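Local coordinates for possible adenyl cyclase-associated protein (PDB 2B0R) that probably binds and sequesters monomeric actin, as a cyclase-associated protein built around the family's C-terminal beta-helical domain, at residues S83-E88 with V100-L105; S93-N98 with S112-N117; N107-S112 with G127-I132. All blocks are in the same frame, centred on the assembly; numbering follows the deposited sequence.

How the contacts relate
The three contacts sample successive turns of a right-handed parallel beta-helix, the fold of the CAP C-terminal domain. Contact 1 joins strands 84-87 and 102-106 in one sheet; contact 2 joins strands 93-100 and 112-116 in the facing sheet, their centres about 12 Å apart. Contact 3 stacks loop 107-112 on 127-132, its centre about 12 Å from that of contact 2 and about 16 Å from that of contact 1, and shares Ser112 with contact 2. Segments of contacts 1 and 2 alternate along the chain, as do those of 2 and 3; contact 1 closes before contact 3 opens. Phe104 packs on Ile96 between the sheets. Turn thus stacks on turn in both sheets and at the corner, building one continuous beta-helix.

Contact 1 of 3, residues S83-E88 with V100-L105; sequences SRIIVE and VGCIFL
Cys102, just past the corner that the chain turns at Gly101 with positive phi, is the first side chain of its segment to pack on Ser83 and Ile85. Its SG, anti to its own carbonyl carbon, sits by the Ser83 carbonyl, 3.8 Å from Ser83 O, with Ile85 CD1 further from the sulfur at 4.4 Å. Ile103 pairs with Arg84 in parallel register, the strand axes 4.7 Å apart and inclined by 18°. Ile103 N donates to Ser83 O from 30° outside the carbonyl plane, while Ile103 O accepts from Ile85 N at 2.7 Å with the donor almost in line with the carbonyl. Its CG2 sits over one face of the Arg84 guanidinium, displaced toward the rim and 3.9 Å from Arg84 NE. Phe104 stands alongside Ile85, both side chains directed the same way: ring atom CD2 reaches Ile85 CB at 3.7 Å, and CE2 comes near Ile85 CD1. Leu105 completes the pairing through both backbone polar atoms, N to Ile85 O (2.8 Å) and O from Val87 N; its CD2 lies 4.2 Å from Ile86 CG2. Ile85 and Phe104 thus face the interior of the beta-helix, and Arg84, Ile86, Ile103 and Leu105 the outer surface. Strand 64-66 bonds to the far edge of 84-87, strand 121-125 flanks 102-106, and Val77 of the facing sheet touches Phe104.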
# COMPACT_ATOMS: atom_id res chain seq x y z
N SER A 83 1.93 5.02 -23.84
CA SER A 83 1.57 6.20 -24.64
C SER A 83 1.78 7.48 -23.87
O SER A 83 1.59 7.50 -22.66
CB SER A 83 0.11 6.12 -25.09
OG SER A 83 -0.30 4.77 -25.20
N ARG A 84 2.19 8.55 -24.57
CA ARG A 84 2.21 9.89 -24.02
C ARG A 84 0.78 10.44 -24.16
O ARG A 84 0.18 10.36 -25.24
CB ARG A 84 3.28 10.80 -24.69
CG ARG A 84 3.85 11.98 -23.74
CD ARG A 84 5.04 12.90 -24.31
NE ARG A 84 5.88 13.52 -23.22
CZ ARG A 84 7.20 13.30 -23.02
NH1 ARG A 84 7.89 12.50 -23.85
NH2 ARG A 84 7.85 13.89 -22.00
N ILE A 85 0.21 10.92 -23.06
CA ILE A 85 -1.04 11.70 -23.09
C ILE A 85 -0.78 13.14 -22.60
O ILE A 85 0.02 13.36 -21.68
CB ILE A 85 -2.16 11.05 -22.25
CG1 ILE A 85 -2.57 9.70 -22.85
CG2 ILE A 85 -3.36 11.98 -22.15
CD1 ILE A 85 -1.74 8.53 -22.35
N ILE A 86 -1.43 14.10 -23.25
CA ILE A 86 -1.17 15.50 -23.04
C ILE A 86 -2.47 16.21 -22.93
O ILE A 86 -3.29 16.18 -23.85
CB ILE A 86 -0.41 16.13 -24.22
CG1 ILE A 86 0.91 15.39 -24.50
CG2 ILE A 86 -0.11 17.60 -23.95
CD1 ILE A 86 1.72 15.96 -25.72
N VAL A 87 -2.66 16.88 -21.80
CA VAL A 87 -3.85 17.69 -21.57
C VAL A 87 -3.43 19.16 -21.60
O VAL A 87 -2.61 19.60 -20.80
CB VAL A 87 -4.58 17.27 -20.25
CG1 VAL A 87 -5.78 18.12 -19.98
CG2 VAL A 87 -5.02 15.83 -20.36
N GLU A 88 -3.96 19.92 -22.54
CA GLU A 88 -3.48 21.29 -22.73
C GLU A 88 -4.11 22.26 -21.75
O GLU A 88 -3.42 23.11 -21.19
CB GLU A 88 -3.69 21.75 -24.16
CG GLU A 88 -2.79 20.99 -25.12
CD GLU A 88 -2.47 21.73 -26.43
OE1 GLU A 88 -3.29 22.56 -26.92
OE2 GLU A 88 -1.38 21.44 -26.98
N VAL A 100 -0.57 1.71 -17.76
CA VAL A 100 0.70 1.06 -17.53
C VAL A 100 1.79 1.58 -18.43
O VAL A 100 1.65 1.62 -19.64
CB VAL A 100 0.58 -0.49 -17.63
CG1 VAL A 100 1.93 -1.16 -17.26
CG2 VAL A 100 -0.51 -1.01 -16.67
N GLY A 101 2.90 1.98 -17.83
CA GLY A 101 3.99 2.60 -18.57
C GLY A 101 3.46 3.71 -19.43
O GLY A 101 3.68 3.71 -20.65
N CYS A 102 2.71 4.63 -18.83
CA CYS A 102 2.24 5.82 -19.55
C CYS A 102 2.95 7.06 -19.08
O CYS A 102 3.55 7.04 -17.99
CB CYS A 102 0.75 5.99 -19.39
SG CYS A 102 -0.15 4.90 -20.46
N ILE A 103 2.93 8.11 -19.91
CA ILE A 103 3.47 9.43 -19.55
C ILE A 103 2.37 10.43 -19.76
O ILE A 103 1.68 10.39 -20.80
CB ILE A 103 4.67 9.82 -20.41
CG1 ILE A 103 5.83 8.83 -20.21
CG2 ILE A 103 5.14 11.26 -20.08
CD1 ILE A 103 6.91 8.89 -21.32
N PHE A 104 2.19 11.30 -18.78
CA PHE A 104 1.15 12.31 -18.86
C PHE A 104 1.79 13.67 -18.75
O PHE A 104 2.59 13.90 -17.84
CB PHE A 104 0.10 12.13 -17.75
CG PHE A 104 -0.59 10.80 -17.79
CD1 PHE A 104 -0.11 9.72 -17.04
CD2 PHE A 104 -1.72 10.61 -18.56
CE1 PHE A 104 -0.76 8.48 -17.08
CE2 PHE A 104 -2.35 9.39 -18.61
CZ PHE A 104 -1.87 8.33 -17.88
N LEU A 105 1.45 14.59 -19.65
CA LEU A 105 1.80 15.98 -19.46
C LEU A 105 0.52 16.70 -19.29
O LEU A 105 -0.40 16.54 -20.08
CB LEU A 105 2.58 16.54 -20.65
CG LEU A 105 3.17 17.96 -20.49
CD1 LEU A 105 4.49 17.96 -19.74
CD2 LEU A 105 3.38 18.61 -21.86

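Contact 2 of 3, residues S93-N98 with S112-N117; sequences SIFIEN and SIEIVN
Glu114 O accepts Ile96 N at 2.7 Å, the shortest polar bond here, with a C=O...N angle of 175° that places the donor almost straight ahead of the carbonyl. The same alternation runs along both chains: Ile94 N bonds to Ser112 O in its carbonyl plane, Glu114 N to Ile94 O, Val116 N to Ile96 O, and Asn98 N to Val116 O at 3.1 Å. The strands run almost parallel, so equivalent residues stay level from Ser93 with Ser112 to Asn98 with Asn117. On the outward face, the Phe95 ring leans across to the second strand, its CG anti to the backbone N (chi1 177°). Glu114 CB meets the ring edge in plane, 3.6 Å from Phe95 CD1, and the extended Glu114 chain carries its carboxylate past the ring, the two planes 73° apart. Val116 CG2 takes up the next place along the ring, 3.6 Å from Phe95 CE1. On the inward face, Ile96 and Ile113 run side by side, with CD1 of Ile96 4.0 Å from CG2 of Ile113; Val106 of the facing sheet touches Ile94, and Phe104 touches Ile96. The chemistry is therefore two-sided: the buried isoleucines are consistent with a dry interior of the beta-helix, while outside, a valine and both the aliphatic stem and the carboxylate of Glu114 lie against an aromatic ring, OE1 obliquely, with backbone bonds fixing the register of both faces.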
# COMPACT_ATOMS: atom_id res chain seq x y z
N SER A 93 -10.31 18.54 -12.67
CA SER A 93 -9.64 17.44 -12.02
C SER A 93 -9.42 16.39 -13.07
O SER A 93 -10.03 16.42 -14.14
CB SER A 93 -10.53 16.87 -10.90
OG SER A 93 -11.72 16.31 -11.43
N ILE A 94 -8.56 15.44 -12.77
CA ILE A 94 -8.29 14.39 -13.70
C ILE A 94 -8.31 13.07 -12.94
O ILE A 94 -7.75 12.97 -11.85
CB ILE A 94 -6.88 14.57 -14.36
CG1 ILE A 94 -6.78 15.91 -15.11
CG2 ILE A 94 -6.55 13.36 -15.26
CD1 ILE A 94 -5.37 16.21 -15.69
N PHE A 95 -8.91 12.06 -13.54
CA PHE A 95 -8.96 10.72 -12.97
C PHE A 95 -8.20 9.75 -13.91
O PHE A 95 -8.52 9.69 -15.10
CB PHE A 95 -10.45 10.30 -12.74
CG PHE A 95 -10.62 8.90 -12.20
CD1 PHE A 95 -10.15 8.55 -10.93
CD2 PHE A 95 -11.28 7.92 -12.96
CE1 PHE A 95 -10.32 7.25 -10.42
CE2 PHE A 95 -11.46 6.61 -12.45
CZ PHE A 95 -10.97 6.28 -11.17
N ILE A 96 -7.20 9.04 -13.40
CA ILE A 96 -6.40 8.10 -14.22
C ILE A 96 -6.46 6.71 -13.63
O ILE A 96 -6.02 6.48 -12.50
CB ILE A 96 -4.94 8.52 -14.33
CG1 ILE A 96 -4.81 9.91 -14.98
CG2 ILE A 96 -4.16 7.51 -15.13
CD1 ILE A 96 -3.47 10.60 -14.67
N GLU A 97 -7.02 5.77 -14.38
CA GLU A 97 -7.14 4.39 -13.90
C GLU A 97 -6.62 3.34 -14.85
O GLU A 97 -6.81 3.42 -16.09
CB GLU A 97 -8.57 4.04 -13.54
CG GLU A 97 -8.60 2.71 -12.82
CD GLU A 97 -9.97 2.20 -12.49
OE1 GLU A 97 -10.99 2.83 -12.88
OE2 GLU A 97 -10.03 1.13 -11.84
N ASN A 98 -5.94 2.34 -14.26
CA ASN A 98 -5.54 1.15 -14.98
C ASN A 98 -4.67 1.51 -16.19
O ASN A 98 -5.00 1.19 -17.33
CB ASN A 98 -6.79 0.35 -15.40
CG ASN A 98 -6.44 -1.03 -15.95
OD1 ASN A 98 -5.33 -1.51 -15.75
ND2 ASN A 98 -7.39 -1.65 -16.65
N SER A 112 -7.93 18.09 -8.00
CA SER A 112 -7.01 16.99 -7.83
C SER A 112 -6.77 16.10 -9.06
O SER A 112 -7.55 16.10 -10.00
CB SER A 112 -7.48 16.14 -6.66
OG SER A 112 -8.59 15.38 -7.07
N ILE A 113 -5.67 15.35 -9.03
CA ILE A 113 -5.50 14.25 -9.96
C ILE A 113 -5.51 12.97 -9.16
O ILE A 113 -4.81 12.83 -8.15
CB ILE A 113 -4.19 14.35 -10.77
CG1 ILE A 113 -4.23 15.60 -11.66
CG2 ILE A 113 -3.96 13.04 -11.60
CD1 ILE A 113 -2.90 16.05 -12.08
N GLU A 114 -6.30 12.04 -9.62
CA GLU A 114 -6.52 10.82 -8.93
C GLU A 114 -5.91 9.71 -9.75
O GLU A 114 -6.26 9.51 -10.95
CB GLU A 114 -8.02 10.62 -8.81
CG GLU A 114 -8.48 9.72 -7.70
CD GLU A 114 -9.99 9.87 -7.46
OE1 GLU A 114 -10.66 8.85 -7.18
OE2 GLU A 114 -10.51 11.03 -7.58
N ILE A 115 -4.99 8.98 -9.13
CA ILE A 115 -4.34 7.86 -9.82
C ILE A 115 -4.71 6.55 -9.10
O ILE A 115 -4.45 6.39 -7.92
CB ILE A 115 -2.80 8.10 -10.01
CG1 ILE A 115 -2.58 9.50 -10.62
CG2 ILE A 115 -2.20 7.03 -10.88
CD1 ILE A 115 -1.17 9.85 -11.00
N VAL A 116 -5.35 5.65 -9.82
CA VAL A 116 -5.81 4.39 -9.22
C VAL A 116 -5.41 3.17 -10.05
O VAL A 116 -5.66 3.11 -11.28
CB VAL A 116 -7.35 4.33 -9.08
CG1 VAL A 116 -7.74 3.11 -8.23
CG2 VAL A 116 -7.87 5.57 -8.47
N ASN A 117 -4.83 2.18 -9.38
CA ASN A 117 -4.46 0.92 -10.03
C ASN A 117 -3.59 1.17 -11.26
O ASN A 117 -3.92 0.70 -12.37
CB ASN A 117 -5.72 0.13 -10.42
CG ASN A 117 -5.46 -1.35 -10.56
OD1 ASN A 117 -5.46 -1.90 -11.68
ND2 ASN A 117 -5.23 -2.02 -9.43

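Contact 3 of 3, residues N107-S112 with G127-I132; sequences NGVISS and GIVPTI
Gly108 and Ile128 lie level, their CA atoms 4.6 Å apart, yet the two chains do not pair as regular strands before Ser112 bridges Thr131 in parallel register. Between these points they bow apart, to 5.9 Å between the CA atoms of Ser111 and Pro130. Gly127 N donates to Asn107 O at 2.7 Å, bent to 137° at the hydrogen and tilted 34° from the carbonyl plane. Val109 N bonds to Ile128 O, a less certainly placed acceptor, and the bond from Thr131 N to Ser111 O is weak at 3.4 Å. Among the side chains, Val109 CG2 is the branch that reaches across. Chi1 of -60° puts CG1 beside the backbone N and leaves CG2 between N and the carbonyl carbon, where it touches Val129 CG1 and Pro130 CD, each at 3.8 Å. The Pro130 ring turns toward the loop, CD lying by Val109 O and Ser111 O, and CG by Ile110 O. At the end of the loop, Thr131 CG2 lies 3.6 Å from Ser112 CB. ND2 of Asn107 bonds to Glu88 O one turn back, while OD1 faces Gly127. After Val109 N to Ile128 O, regular parallel pairing would next use the N of Pro130, which has no hydrogen; this probably helps break the pattern, and bent backbone bonds with a small valine-proline cluster join these successive corners of the beta-helix instead.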
# COMPACT_ATOMS: atom_id res chain seq x y z
N ASN A 107 -1.49 20.53 -17.83
CA ASN A 107 -1.41 21.92 -17.44
C ASN A 107 -1.53 22.03 -15.89
O ASN A 107 -0.52 22.10 -15.17
CB ASN A 107 -2.50 22.69 -18.15
CG ASN A 107 -2.40 24.17 -17.92
OD1 ASN A 107 -1.77 24.63 -16.97
ND2 ASN A 107 -3.04 24.93 -18.77
N GLY A 108 -2.76 22.05 -15.41
CA GLY A 108 -3.01 21.90 -14.00
C GLY A 108 -4.44 21.53 -13.74
O GLY A 108 -5.22 21.31 -14.67
N VAL A 109 -4.81 21.48 -12.46
CA VAL A 109 -6.21 21.23 -12.07
C VAL A 109 -6.72 22.16 -10.97
O VAL A 109 -5.96 22.69 -10.18
CB VAL A 109 -6.43 19.75 -11.66
CG1 VAL A 109 -6.09 18.83 -12.83
CG2 VAL A 109 -5.56 19.38 -10.51
N ILE A 110 -8.02 22.39 -10.94
CA ILE A 110 -8.64 23.13 -9.88
C ILE A 110 -8.48 22.34 -8.57
O ILE A 110 -8.08 22.88 -7.53
CB ILE A 110 -10.15 23.41 -10.20
CG1 ILE A 110 -10.27 24.42 -11.37
CG2 ILE A 110 -10.94 23.90 -8.93
CD1 ILE A 110 -9.76 25.83 -11.02
N SER A 111 -8.77 21.05 -8.61
CA SER A 111 -8.69 20.31 -7.35
C SER A 111 -7.63 19.23 -7.38
O SER A 111 -6.52 19.44 -6.88
CB SER A 111 -10.07 19.78 -6.93
OG SER A 111 -10.71 19.19 -8.04
N SER A 112 -7.93 18.09 -8.00
CA SER A 112 -7.01 16.99 -7.83
C SER A 112 -6.77 16.10 -9.06
O SER A 112 -7.55 16.10 -10.00
CB SER A 112 -7.48 16.14 -6.66
OG SER A 112 -8.59 15.38 -7.07
N GLY A 127 1.64 23.69 -14.79
CA GLY A 127 0.94 24.68 -13.96
C GLY A 127 0.70 24.25 -12.52
O GLY A 127 1.60 23.68 -11.88
N ILE A 128 -0.49 24.53 -12.01
CA ILE A 128 -0.83 24.18 -10.65
C ILE A 128 -1.62 22.86 -10.54
O ILE A 128 -2.63 22.65 -11.23
CB ILE A 128 -1.63 25.32 -9.90
CG1 ILE A 128 -1.11 26.72 -10.28
CG2 ILE A 128 -1.55 25.12 -8.37
CD1 ILE A 128 -2.09 27.95 -9.84
N VAL A 129 -1.16 21.98 -9.65
CA VAL A 129 -1.93 20.81 -9.22
C VAL A 129 -1.96 20.81 -7.70
O VAL A 129 -0.98 20.49 -7.07
CB VAL A 129 -1.38 19.48 -9.78
CG1 VAL A 129 -2.19 18.32 -9.25
CG2 VAL A 129 -1.40 19.45 -11.34
N PRO A 130 -3.09 21.25 -7.10
CA PRO A 130 -3.14 21.34 -5.62
C PRO A 130 -2.91 20.00 -4.89
O PRO A 130 -2.10 19.93 -3.93
CB PRO A 130 -4.55 21.89 -5.34
CG PRO A 130 -4.99 22.54 -6.64
CD PRO A 130 -4.32 21.73 -7.75
N THR A 131 -3.56 18.94 -5.39
CA THR A 131 -3.68 17.65 -4.73
C THR A 131 -3.47 16.53 -5.73
O THR A 131 -4.07 16.54 -6.82
CB THR A 131 -5.15 17.52 -4.16
OG1 THR A 131 -5.32 18.44 -3.10
CG2 THR A 131 -5.47 16.14 -3.65
N ILE A 132 -2.68 15.54 -5.35
CA ILE A 132 -2.63 14.27 -6.09
C ILE A 132 -2.87 13.08 -5.17
O ILE A 132 -2.37 13.02 -4.04
CB ILE A 132 -1.27 14.02 -6.79
CG1 ILE A 132 -0.96 15.12 -7.79
CG2 ILE A 132 -1.24 12.60 -7.48
CD1 ILE A 132 0.49 15.04 -8.34